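Local coordinates for protein acyl-CoA dehydrogenase (Thermus thermophilus, PDB 2Z1Q) that probably oxidises saturated acyl-CoA thioesters to their 2,3-dehydroacyl-CoA products, using bound FAD and passing the electrons to an acceptor, at residues A145-P151 against V178-N184; G213-E219 against T230-E236. All coordinates share one frame; numbering follows the deposited sequence.

Contact 1. Residues A145-P151 against V178-N184; sequences AYCLTEP and VKQWISN. With FAD (flavin-adenine dinucleotide), chain D.
K179 reaches across to the loop 148-150. Bent at chi2 (-58°) and chi3, it curls past C147 and delivers NZ to two acceptors across the contact: the carboxylate of E150, whose OE2 receives it at 2.7 Å through the anti lone pair, and L148 O, approached from above the carbonyl plane. F194 O is a third, while T162 OG1 and K161 N bond the two carboxylate oxygens of E150. With an alanine in place of K179, the buried E150 carboxylate is likely to lose its cationic mate and L148 O this donor. Q180 N gives its hydrogen to T149 O at 2.7 Å, and P151 lays CG against CG1 of V178, the two side chains roughly at right angles. The methyl of A145 meets I182 CG2 at 3.9 Å.

Along one side of the paired segments lies the flavin. Y146 O accepts from N3, and L148 N and T149 N both donate to O2, the latter almost straight at 174°. T149 OG1 shares a hydrogen bond with FAD O2' at 2.7 Å, either being the possible donor, while CG2 lies near Q180 O. S183 OG donates to N5 at 2.6 Å, its N bonds O4 more loosely, and a water ties Y146 N and S183 O to O4. The W181 ring has the flavin methyl C8M over one face, near its rim. Backbone groups thus read most of the polar edge; the donors at O2 and O4 would probably ease negative charge on the pyrimidine ring upon reduction, while the S183 bond to N5 fits the oxidised flavin.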
loop_
_atom_site.group_PDB
_atom_site.type_symbol
_atom_site.label_atom_id
_atom_site.label_comp_id
_atom_site.label_asym_id
_atom_site.label_seq_id
_atom_site.Cartn_x
_atom_site.Cartn_y
_atom_site.Cartn_z
ATOM N N ALA B 145 1.083 -23.597 19.778
ATOM C CA ALA B 145 0.803 -22.164 19.759
ATOM C C ALA B 145 1.841 -21.459 20.628
ATOM O O ALA B 145 2.403 -22.052 21.555
ATOM C CB ALA B 145 -0.601 -21.883 20.283
ATOM N N TYR B 146 2.068 -20.185 20.334
ATOM C CA TYR B 146 3.056 -19.367 21.031
ATOM C C TYR B 146 2.339 -18.170 21.645
ATOM O O TYR B 146 1.729 -17.376 20.930
ATOM C CB TYR B 146 4.073 -18.886 19.999
ATOM C CG TYR B 146 5.301 -18.218 20.542
ATOM C CD1 TYR B 146 6.297 -18.952 21.173
ATOM C CD2 TYR B 146 5.509 -16.852 20.344
ATOM C CE1 TYR B 146 7.487 -18.342 21.589
ATOM C CE2 TYR B 146 6.675 -16.238 20.749
ATOM C CZ TYR B 146 7.663 -16.982 21.368
ATOM O OH TYR B 146 8.825 -16.358 21.756
ATOM N N CYS B 147 2.433 -18.032 22.959
ATOM C CA CYS B 147 1.748 -16.952 23.650
ATOM C C CYS B 147 2.685 -15.986 24.351
ATOM O O CYS B 147 3.016 -16.150 25.521
ATOM C CB CYS B 147 0.748 -17.537 24.649
ATOM S SG CYS B 147 -0.605 -18.276 23.868
ATOM N N LEU B 148 3.079 -14.955 23.619
ATOM C CA LEU B 148 3.984 -13.960 24.136
ATOM C C LEU B 148 3.330 -12.589 24.259
ATOM O O LEU B 148 3.379 -11.969 25.309
ATOM C CB LEU B 148 5.209 -13.880 23.232
ATOM C CG LEU B 148 6.211 -12.778 23.566
ATOM C CD1 LEU B 148 6.516 -12.837 25.047
ATOM C CD2 LEU B 148 7.482 -12.941 22.744
ATOM N N THR B 149 2.724 -12.136 23.171
ATOM C CA THR B 149 2.081 -10.831 23.126
ATOM C C THR B 149 0.892 -10.681 24.084
ATOM O O THR B 149 0.158 -11.630 24.331
ATOM C CB THR B 149 1.617 -10.524 21.679
ATOM O OG1 THR B 149 2.761 -10.430 20.822
ATOM C CG2 THR B 149 0.845 -9.216 21.626
ATOM N N GLU B 150 0.724 -9.480 24.624
ATOM C CA GLU B 150 -0.385 -9.188 25.532
ATOM C C GLU B 150 -1.023 -7.864 25.103
ATOM O O GLU B 150 -0.427 -7.105 24.336
ATOM C CB GLU B 150 0.113 -9.101 26.985
ATOM C CG GLU B 150 0.779 -10.395 27.474
ATOM C CD GLU B 150 1.093 -10.391 28.963
ATOM O OE1 GLU B 150 0.675 -9.455 29.678
ATOM O OE2 GLU B 150 1.757 -11.343 29.422
ATOM N N PRO B 151 -2.252 -7.587 25.569
ATOM C CA PRO B 151 -2.955 -6.346 25.217
ATOM C C PRO B 151 -2.070 -5.099 25.379
ATOM O O PRO B 151 -2.032 -4.238 24.494
ATOM C CB PRO B 151 -4.165 -6.358 26.157
ATOM C CG PRO B 151 -4.460 -7.837 26.281
ATOM C CD PRO B 151 -3.091 -8.459 26.414
ATOM N N VAL B 178 -3.365 -12.273 30.490
ATOM C CA VAL B 178 -4.041 -12.283 29.193
ATOM C C VAL B 178 -3.006 -12.210 28.077
ATOM O O VAL B 178 -2.103 -11.375 28.116
ATOM C CB VAL B 178 -4.990 -11.071 29.057
ATOM C CG1 VAL B 178 -5.661 -11.070 27.689
ATOM C CG2 VAL B 178 -6.036 -11.100 30.175
ATOM N N LYS B 179 -3.126 -13.102 27.096
ATOM C CA LYS B 179 -2.211 -13.126 25.955
ATOM C C LYS B 179 -3.040 -12.741 24.726
ATOM O O LYS B 179 -4.099 -13.312 24.474
ATOM C CB LYS B 179 -1.604 -14.517 25.789
ATOM C CG LYS B 179 -1.115 -15.145 27.085
ATOM C CD LYS B 179 -0.070 -14.306 27.800
ATOM C CE LYS B 179 1.237 -14.224 27.039
ATOM N NZ LYS B 179 2.242 -13.399 27.779
ATOM N N GLN B 180 -2.541 -11.775 23.967
ATOM C CA GLN B 180 -3.238 -11.239 22.805
ATOM C C GLN B 180 -2.784 -11.733 21.432
ATOM O O GLN B 180 -1.582 -11.863 21.166
ATOM C CB GLN B 180 -3.115 -9.709 22.837
ATOM C CG GLN B 180 -4.057 -8.995 21.891
ATOM C CD GLN B 180 -5.452 -8.864 22.461
ATOM O OE1 GLN B 180 -5.832 -7.809 22.969
ATOM N NE2 GLN B 180 -6.221 -9.943 22.395
ATOM N N TRP B 181 -3.756 -11.977 20.552
ATOM C CA TRP B 181 -3.498 -12.420 19.180
ATOM C C TRP B 181 -2.745 -13.756 19.079
ATOM O O TRP B 181 -1.668 -13.790 18.506
ATOM C CB TRP B 181 -2.657 -11.370 18.422
ATOM C CG TRP B 181 -3.241 -9.984 18.206
ATOM C CD1 TRP B 181 -2.778 -8.807 18.739
ATOM C CD2 TRP B 181 -4.334 -9.628 17.348
ATOM N NE1 TRP B 181 -3.513 -7.748 18.267
ATOM C CE2 TRP B 181 -4.474 -8.221 17.411
ATOM C CE3 TRP B 181 -5.207 -10.360 16.531
ATOM C CZ2 TRP B 181 -5.451 -7.533 16.688
ATOM C CZ3 TRP B 181 -6.183 -9.672 15.812
ATOM C CH2 TRP B 181 -6.295 -8.272 15.898
ATOM N N ILE B 182 -3.288 -14.848 19.600
ATOM C CA ILE B 182 -2.568 -16.125 19.523
ATOM C C ILE B 182 -2.955 -16.955 18.303
ATOM O O ILE B 182 -4.068 -17.458 18.224
ATOM C CB ILE B 182 -2.810 -16.966 20.798
ATOM C CG1 ILE B 182 -2.052 -16.352 21.958
ATOM C CG2 ILE B 182 -2.327 -18.388 20.618
ATOM C CD1 ILE B 182 -2.577 -15.037 22.377
ATOM N N SER B 183 -2.038 -17.091 17.350
ATOM C CA SER B 183 -2.322 -17.902 16.160
ATOM C C SER B 183 -2.477 -19.367 16.571
ATOM O O SER B 183 -1.749 -19.845 17.447
ATOM C CB SER B 183 -1.172 -17.797 15.134
ATOM O OG SER B 183 -0.870 -16.457 14.803
ATOM N N ASN B 184 -3.422 -20.060 15.939
ATOM C CA ASN B 184 -3.695 -21.478 16.204
ATOM C C ASN B 184 -4.429 -21.742 17.524
ATOM O O ASN B 184 -4.750 -22.893 17.852
ATOM C CB ASN B 184 -2.377 -22.289 16.194
ATOM C CG ASN B 184 -1.723 -22.381 14.802
ATOM O OD1 ASN B 184 -0.560 -22.765 14.691
ATOM N ND2 ASN B 184 -2.461 -22.043 13.754
HETATM P PA FAD D . 1.902 -1.348 18.564
HETATM O O1A FAD D . 1.028 -2.014 17.631
HETATM O O2A FAD D . 1.890 -1.608 20.141
HETATM O O5B FAD D . 3.234 -0.772 17.976
HETATM C C5B FAD D . 2.967 0.448 17.287
HETATM C C4B FAD D . 4.383 0.868 16.963
HETATM O O4B FAD D . 5.467 0.030 17.016
HETATM C C3B FAD D . 4.669 2.011 15.888
HETATM O O3B FAD D . 4.429 3.308 16.449
HETATM C C2B FAD D . 6.188 1.600 15.713
HETATM O O2B FAD D . 7.077 2.642 15.298
HETATM C C1B FAD D . 6.232 1.171 17.152
HETATM N N9A FAD D . 7.438 1.013 17.908
HETATM C C8A FAD D . 7.533 0.083 18.904
HETATM N N7A FAD D . 8.682 0.152 19.470
HETATM C C5A FAD D . 9.416 1.111 18.868
HETATM C C6A FAD D . 10.731 1.633 19.058
HETATM N N6A FAD D . 11.536 1.104 20.045
HETATM N N1A FAD D . 11.143 2.640 18.240
HETATM C C2A FAD D . 10.355 3.161 17.304
HETATM N N3A FAD D . 9.134 2.698 17.122
HETATM C C4A FAD D . 8.607 1.702 17.852
HETATM N N1 FAD D . 1.775 -12.953 19.036
HETATM C C2 FAD D . 2.248 -14.089 19.591
HETATM O O2 FAD D . 2.863 -14.008 20.643
HETATM N N3 FAD D . 2.055 -15.315 19.044
HETATM C C4 FAD D . 1.354 -15.494 17.871
HETATM O O4 FAD D . 1.181 -16.588 17.392
HETATM C C4X FAD D . 0.790 -14.288 17.217
HETATM N N5 FAD D . 0.059 -14.349 16.091
HETATM C C5X FAD D . -0.483 -13.232 15.539
HETATM C C6 FAD D . -1.318 -13.311 14.368
HETATM C C7 FAD D . -1.902 -12.144 13.845
HETATM C C7M FAD D . -2.801 -12.243 12.628
HETATM C C8 FAD D . -1.657 -10.874 14.458
HETATM C C8M FAD D . -2.274 -9.597 13.932
HETATM C C9 FAD D . -0.850 -10.787 15.571
HETATM C C9A FAD D . -0.252 -11.952 16.141
HETATM N N10 FAD D . 0.536 -11.841 17.308
HETATM C C10 FAD D . 1.062 -12.976 17.892
HETATM C "C1'" FAD D . 0.697 -10.514 17.844
HETATM C "C2'" FAD D . 2.033 -9.833 17.511
HETATM O "O2'" FAD D . 3.122 -10.519 18.112
HETATM C "C3'" FAD D . 1.810 -8.467 18.075
HETATM O "O3'" FAD D . 0.694 -7.879 17.346
HETATM C "C4'" FAD D . 2.962 -7.511 17.932
HETATM O "O4'" FAD D . 4.143 -7.932 18.618
HETATM C "C5'" FAD D . 2.359 -6.270 18.483
HETATM O "O5'" FAD D . 3.149 -5.192 18.432
HETATM P P FAD D . 2.053 -4.081 18.803
HETATM O O1P FAD D . 0.908 -4.264 17.873
HETATM O O2P FAD D . 1.534 -4.268 20.335
HETATM O O3P FAD D . 2.844 -2.679 18.530
HETATM O O HOH W 1 0.930 -19.095 18.186
HETATM O O HOH W 2 -1.755 -10.316 31.102
#

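Contact 2. Residues G213-E219 against T230-E236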
loop_
_atom_site.group_PDB
_atom_site.type_symbol
_atom_site.label_atom_id
_atom_site.label_comp_id
_atom_site.label_asym_id
_atom_site.label_seq_id
_atom_site.Cartn_x
_atom_site.Cartn_y
_atom_site.Cartn_z
ATOM N N GLY B 213 -8.863 -23.477 33.814
ATOM C CA GLY B 213 -8.515 -22.078 34.017
ATOM C C GLY B 213 -8.051 -21.385 32.750
ATOM O O GLY B 213 -7.937 -20.160 32.705
ATOM N N LEU B 214 -7.770 -22.172 31.719
ATOM C CA LEU B 214 -7.329 -21.627 30.442
ATOM C C LEU B 214 -8.518 -21.567 29.497
ATOM O O LEU B 214 -9.140 -22.583 29.221
ATOM C CB LEU B 214 -6.253 -22.513 29.825
ATOM C CG LEU B 214 -5.664 -21.966 28.528
ATOM C CD1 LEU B 214 -4.556 -20.972 28.834
ATOM C CD2 LEU B 214 -5.122 -23.116 27.711
ATOM N N SER B 215 -8.822 -20.374 28.999
ATOM C CA SER B 215 -9.950 -20.194 28.086
ATOM C C SER B 215 -9.537 -19.346 26.883
ATOM O O SER B 215 -8.458 -18.771 26.870
ATOM C CB SER B 215 -11.116 -19.520 28.816
ATOM O OG SER B 215 -10.708 -18.270 29.346
ATOM N N PHE B 216 -10.403 -19.248 25.882
ATOM C CA PHE B 216 -10.064 -18.482 24.687
ATOM C C PHE B 216 -11.173 -17.537 24.241
ATOM O O PHE B 216 -12.349 -17.886 24.303
ATOM C CB PHE B 216 -9.742 -19.442 23.542
ATOM C CG PHE B 216 -9.003 -20.677 23.977
ATOM C CD1 PHE B 216 -9.693 -21.794 24.434
ATOM C CD2 PHE B 216 -7.614 -20.716 23.945
ATOM C CE1 PHE B 216 -9.011 -22.935 24.852
ATOM C CE2 PHE B 216 -6.925 -21.847 24.361
ATOM C CZ PHE B 216 -7.623 -22.961 24.816
ATOM N N GLY B 217 -10.807 -16.341 23.791
ATOM C CA GLY B 217 -11.821 -15.413 23.325
ATOM C C GLY B 217 -12.244 -15.836 21.923
ATOM O O GLY B 217 -11.618 -16.726 21.347
ATOM N N PRO B 218 -13.295 -15.227 21.348
ATOM C CA PRO B 218 -13.767 -15.574 20.005
ATOM C C PRO B 218 -12.716 -15.275 18.948
ATOM O O PRO B 218 -11.743 -14.553 19.211
ATOM C CB PRO B 218 -15.012 -14.707 19.839
ATOM C CG PRO B 218 -14.674 -13.503 20.639
ATOM C CD PRO B 218 -14.029 -14.065 21.880
ATOM N N GLU B 219 -12.914 -15.836 17.763
ATOM C CA GLU B 219 -11.986 -15.639 16.662
ATOM C C GLU B 219 -11.840 -14.137 16.364
ATOM O O GLU B 219 -12.834 -13.420 16.214
ATOM C CB GLU B 219 -12.490 -16.392 15.422
ATOM C CG GLU B 219 -12.139 -17.901 15.407
ATOM C CD GLU B 219 -10.643 -18.160 15.492
ATOM O OE1 GLU B 219 -9.872 -17.347 14.941
ATOM O OE2 GLU B 219 -10.230 -19.166 16.104
ATOM N N THR B 230 -6.925 -17.023 15.134
ATOM C CA THR B 230 -6.284 -16.077 16.029
ATOM C C THR B 230 -7.276 -15.722 17.136
ATOM O O THR B 230 -8.348 -15.168 16.887
ATOM C CB THR B 230 -5.852 -14.789 15.287
ATOM O OG1 THR B 230 -5.454 -15.102 13.949
ATOM C CG2 THR B 230 -4.669 -14.157 15.998
ATOM N N ARG B 231 -6.924 -16.054 18.367
ATOM C CA ARG B 231 -7.800 -15.783 19.493
ATOM C C ARG B 231 -7.002 -15.244 20.654
ATOM O O ARG B 231 -5.775 -15.317 20.685
ATOM C CB ARG B 231 -8.521 -17.062 19.951
ATOM C CG ARG B 231 -9.597 -17.609 19.013
ATOM C CD ARG B 231 -9.897 -19.076 19.349
ATOM N NE ARG B 231 -11.024 -19.623 18.593
ATOM C CZ ARG B 231 -12.283 -19.642 19.026
ATOM N NH1 ARG B 231 -12.593 -19.138 20.218
ATOM N NH2 ARG B 231 -13.235 -20.169 18.266
ATOM N N GLN B 232 -7.713 -14.703 21.627
ATOM C CA GLN B 232 -7.082 -14.179 22.816
ATOM C C GLN B 232 -7.058 -15.354 23.790
ATOM O O GLN B 232 -8.034 -16.099 23.889
ATOM C CB GLN B 232 -7.926 -13.045 23.369
ATOM C CG GLN B 232 -7.288 -12.271 24.461
ATOM C CD GLN B 232 -8.196 -11.180 24.961
ATOM O OE1 GLN B 232 -9.244 -11.453 25.540
ATOM N NE2 GLN B 232 -7.803 -9.933 24.737
ATOM N N VAL B 233 -5.934 -15.557 24.469
ATOM C CA VAL B 233 -5.838 -16.648 25.432
ATOM C C VAL B 233 -5.852 -16.065 26.840
ATOM O O VAL B 233 -5.012 -15.234 27.181
ATOM C CB VAL B 233 -4.547 -17.490 25.222
ATOM C CG1 VAL B 233 -4.442 -18.559 26.299
ATOM C CG2 VAL B 233 -4.572 -18.147 23.849
ATOM N N ILE B 234 -6.813 -16.496 27.651
ATOM C CA ILE B 234 -6.941 -16.006 29.016
ATOM C C ILE B 234 -6.468 -17.043 30.034
ATOM O O ILE B 234 -6.718 -18.230 29.872
ATOM C CB ILE B 234 -8.418 -15.641 29.323
ATOM C CG1 ILE B 234 -8.866 -14.480 28.428
ATOM C CG2 ILE B 234 -8.579 -15.304 30.802
ATOM C CD1 ILE B 234 -10.354 -14.176 28.500
ATOM N N LEU B 235 -5.777 -16.604 31.080
ATOM C CA LEU B 235 -5.322 -17.529 32.113
ATOM C C LEU B 235 -5.835 -17.114 33.480
ATOM O O LEU B 235 -5.401 -16.109 34.033
ATOM C CB LEU B 235 -3.798 -17.603 32.175
ATOM C CG LEU B 235 -3.051 -18.156 30.970
ATOM C CD1 LEU B 235 -2.805 -17.058 29.941
ATOM C CD2 LEU B 235 -1.737 -18.715 31.468
ATOM N N GLU B 236 -6.764 -17.900 34.012
ATOM C CA GLU B 236 -7.342 -17.635 35.327
ATOM C C GLU B 236 -6.933 -18.775 36.250
ATOM O O GLU B 236 -7.495 -19.862 36.181
ATOM C CB GLU B 236 -8.868 -17.558 35.236
ATOM C CG GLU B 236 -9.385 -16.457 34.315
ATOM C CD GLU B 236 -10.895 -16.505 34.110
ATOM O OE1 GLU B 236 -11.395 -15.762 33.241
ATOM O OE2 GLU B 236 -11.584 -17.279 34.814
HETATM O O HOH W 3 -10.306 -13.266 21.265
HETATM O O HOH W 4 -11.629 -21.409 15.559
#
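Four backbone hydrogen bonds join G213-G217 to Q232-E236 as an antiparallel ladder. S215 and I234 form the hydrogen-bonded pair, each N bonded to the other's O, with S215 N to I234 O at 3.1 Å; E236 N to G213 O and G217 N to Q232 O extend the ladder at its two ends. L214 with L235 and F216 with V233 are non-hydrogen-bonded pairs, where the alpha carbons of L214 and F216 send C-H groups to I234 O and Q232 O. Where P218 bows out of the pairing, a water bridges P218 O and Q232 N.

Apolar contacts gather on the face bearing L214, F216, V233 and L235. With its CG anti to the backbone N (chi1 -176°), L214 brings CD1 to within 3.5 Å of V233 CG1 and also against L235 CG. F216 lies alongside V233 and points the same way, CG2 of the valine sitting at the ring's edge 4.0 Å from CD2; R209 makes a cation-pi contact with this ring. On the opposite face, S215 OG rests on I234 CB.

The charged contacts lie beyond the ladder. E219, bent at chi2, puts OE2 2.7 Å from R231 NE in a salt bridge whose hydrogen bond is weak in angle, the carboxylate and guanidinium planes standing 83° apart. Its OE1 takes T230 N at 3.0 Å on the syn lone pair, so the one carboxylate grips two successive residues; S229 OG also bonds OE2. The backbone N of E219 lies over the centre of the guanidinium, and NH1 makes a weak bond to G217 O.

Strand 214-216 is the outer strand, and 230-235, whose T230 end touches FAD, lies between it and 172-183 in the beta-sheet middle domain of the acyl-CoA dehydrogenase fold.

In the fold
Strands 172-183 and 230-235 are neighbours in one sheet, so the two contacts, centres about 9 Å apart, are joined directly through their backbones: K179 N probably bonds V233 O, and I182 N probably bonds R231 O. Contact 1 is the buried one, placed where the sheet meets the flavin and the second subunit. Contact 2 lies farther out, partly exposed, and no other chain of the assembly touches it. Their chemistry follows: an interior lysine-glutamate pair and flavin-binding backbone in the first, regular strand ladder with an outlying arginine-glutamate pair in the second. I182 and V233 pack together, carrying the apolar layer from one contact to the next.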